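Local coordinates for CREG-like beta-barrel domain-containing protein (Agrobacterium tumefaciens, PDB 3DNH) that is of unknown function but contains a beta-barrel domain related to the pyridoxamine 5'-phosphate oxidase family, many relatives of which bind FMN, at residues T41-L47 with R88-A94. Sequence-based numbering, arbitrary orientation.
Sequences TAALATL and RISVTLA
Two donors from the 41-47 strand converge on Ser90 O: Ala45 N binds it at 2.8 Å, nearly straight (168° at the hydrogen), and Leu44 CA adds a C-H...O contact at 3.4 Å. This is the antiparallel seam that closes the six-stranded barrel, where 41-47 and 88-93, the two ends of the order across the sheet, meet. Ser90 N answers to Ala45 O at 3.1 Å, and Ala43 and Thr92 form the second hydrogen-bonded pair. Between them, Leu44 and Val91 face each other as a non-hydrogen-bonded pair, and Val91 CA comes within 3.0 Å of Ala43 O. At either end a water takes over from direct bonding; one spans Thr41 N and Ala94 O, the other Leu47 N and Arg88 O.

Leu44, Ile89 and Val91 share one face of the sheet. With CG of Leu44 swung opposite the backbone N (chi1 -160°), the side chain leans toward the neighbouring strand, and its CD2 packs against Ile89 CD1 at 4.0 Å and against Val91 CG1. Helix 78-85 covers this end of the face: His79 touches Leu44, and Met83 touches Ile89 and Thr46. Thr46 OG1 is buried there without a polar partner in the model.

Ala43, Ala45, Ser90 and Thr92 line the other face, which meets the second subunit: Ser90 OG and Thr92 OG1 both hydrogen-bond Thr56 OG1 of that chain, and Ala43 packs on its Ala43. Farther along, the Arg88 guanidinium is salt-bridged to Asp86 and makes a cation-pi contact with Tyr53 of the second subunit, while Leu47 CD1 approaches it obliquely, 3.7 Å from Arg88 NH1.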
loop_
_atom_site.group_PDB
_atom_site.type_symbol
_atom_site.label_atom_id
_atom_site.label_comp_id
_atom_site.label_asym_id
_atom_site.label_seq_id
_atom_site.Cartn_x
_atom_site.Cartn_y
_atom_site.Cartn_z
ATOM N N THR A 41 4.134 4.745 3.809
ATOM C CA THR A 41 3.877 4.289 2.458
ATOM C C THR A 41 2.460 4.639 2.030
ATOM O O THR A 41 1.528 4.583 2.834
ATOM C CB THR A 41 4.147 2.786 2.303
ATOM O OG1 THR A 41 5.479 2.505 2.757
ATOM C CG2 THR A 41 4.060 2.366 0.832
ATOM N N ALA A 42 2.348 5.064 0.773
ATOM C CA ALA A 42 1.108 5.459 0.150
ATOM C C ALA A 42 0.932 4.752 -1.205
ATOM O O ALA A 42 1.882 4.588 -1.940
ATOM C CB ALA A 42 1.123 6.963 -0.082
ATOM N N ALA A 43 -0.287 4.314 -1.486
ATOM C CA ALA A 43 -0.699 3.979 -2.818
ATOM C C ALA A 43 -0.917 5.299 -3.563
ATOM O O ALA A 43 -1.415 6.276 -3.008
ATOM C CB ALA A 43 -1.994 3.173 -2.749
ATOM N N LEU A 44 -0.499 5.345 -4.826
ATOM C CA LEU A 44 -0.603 6.538 -5.643
ATOM C C LEU A 44 -1.219 6.062 -6.942
ATOM O O LEU A 44 -0.672 5.134 -7.589
ATOM C CB LEU A 44 0.808 7.047 -5.997
ATOM C CG LEU A 44 1.074 8.496 -6.444
ATOM C CD1 LEU A 44 2.221 8.589 -7.485
ATOM C CD2 LEU A 44 -0.147 9.321 -6.861
ATOM N N ALA A 45 -2.308 6.713 -7.323
ATOM C CA ALA A 45 -2.967 6.473 -8.584
ATOM C C ALA A 45 -2.897 7.705 -9.482
ATOM O O ALA A 45 -3.077 8.856 -9.047
ATOM C CB ALA A 45 -4.428 6.031 -8.365
ATOM N N THR A 46 -2.734 7.421 -10.765
ATOM C CA THR A 46 -2.413 8.381 -11.777
ATOM C C THR A 46 -3.285 7.930 -12.976
ATOM O O THR A 46 -3.845 6.818 -12.965
ATOM C CB THR A 46 -0.885 8.185 -11.888
ATOM O OG1 THR A 46 -0.122 9.295 -11.377
ATOM C CG2 THR A 46 -0.360 7.458 -13.043
ATOM N N LEU A 47 -3.441 8.786 -13.985
ATOM C CA LEU A 47 -4.259 8.426 -15.155
ATOM C C LEU A 47 -3.421 8.256 -16.416
ATOM O O LEU A 47 -2.573 9.097 -16.739
ATOM C CB LEU A 47 -5.377 9.460 -15.406
ATOM C CG LEU A 47 -6.487 9.707 -14.359
ATOM C CD1 LEU A 47 -7.335 10.933 -14.770
ATOM C CD2 LEU A 47 -7.399 8.479 -14.165
ATOM N N ARG A 88 -4.515 15.037 -12.054
ATOM C CA ARG A 88 -5.483 14.408 -11.150
ATOM C C ARG A 88 -4.935 13.080 -10.617
ATOM O O ARG A 88 -4.567 12.175 -11.396
ATOM C CB ARG A 88 -6.831 14.190 -11.837
ATOM C CG ARG A 88 -7.506 15.490 -12.218
ATOM C CD ARG A 88 -8.816 15.217 -12.892
ATOM N NE ARG A 88 -8.626 14.625 -14.201
ATOM C CZ ARG A 88 -9.615 14.201 -14.984
ATOM N NH1 ARG A 88 -9.327 13.696 -16.165
ATOM N NH2 ARG A 88 -10.884 14.279 -14.591
ATOM N N ILE A 89 -4.829 12.996 -9.293
ATOM C CA ILE A 89 -4.262 11.815 -8.603
ATOM C C ILE A 89 -5.108 11.422 -7.402
ATOM O O ILE A 89 -5.954 12.206 -6.940
ATOM C CB ILE A 89 -2.782 12.040 -8.117
ATOM C CG1 ILE A 89 -2.641 13.146 -7.051
ATOM C CG2 ILE A 89 -1.863 12.358 -9.329
ATOM C CD1 ILE A 89 -1.263 13.065 -6.256
ATOM N N SER A 90 -4.875 10.203 -6.894
ATOM C CA SER A 90 -5.431 9.771 -5.622
ATOM C C SER A 90 -4.330 9.072 -4.821
ATOM O O SER A 90 -3.505 8.370 -5.399
ATOM C CB SER A 90 -6.619 8.821 -5.834
ATOM O OG SER A 90 -7.194 8.421 -4.590
ATOM N N VAL A 91 -4.324 9.245 -3.495
ATOM C CA VAL A 91 -3.389 8.488 -2.634
ATOM C C VAL A 91 -4.157 7.815 -1.517
ATOM O O VAL A 91 -5.187 8.336 -1.086
ATOM C CB VAL A 91 -2.258 9.374 -2.007
ATOM C CG1 VAL A 91 -1.442 10.033 -3.069
ATOM C CG2 VAL A 91 -2.853 10.457 -1.083
ATOM N N THR A 92 -3.699 6.639 -1.106
ATOM C CA THR A 92 -4.246 6.013 0.084
ATOM C C THR A 92 -3.107 5.814 1.043
ATOM O O THR A 92 -2.106 5.196 0.718
ATOM C CB THR A 92 -5.008 4.717 -0.186
ATOM O OG1 THR A 92 -6.105 5.021 -1.061
ATOM C CG2 THR A 92 -5.572 4.071 1.153
ATOM N N LEU A 93 -3.286 6.391 2.224
ATOM C CA LEU A 93 -2.364 6.248 3.308
ATOM C C LEU A 93 -2.912 5.264 4.327
ATOM O O LEU A 93 -4.106 5.292 4.661
ATOM C CB LEU A 93 -2.126 7.609 3.927
ATOM C CG LEU A 93 -1.132 8.514 3.203
ATOM C CD1 LEU A 93 -1.635 8.914 1.818
ATOM C CD2 LEU A 93 -0.950 9.796 4.060
ATOM N N ALA A 94 -2.046 4.380 4.828
ATOM C CA ALA A 94 -2.464 3.462 5.880
ATOM C C ALA A 94 -1.262 3.078 6.748
ATOM O O ALA A 94 -0.132 3.125 6.238
ATOM C CB ALA A 94 -3.113 2.237 5.277
HETATM O O HOH W 1 2.583 3.245 5.842
HETATM O O HOH W 2 -2.627 11.446 -13.516
#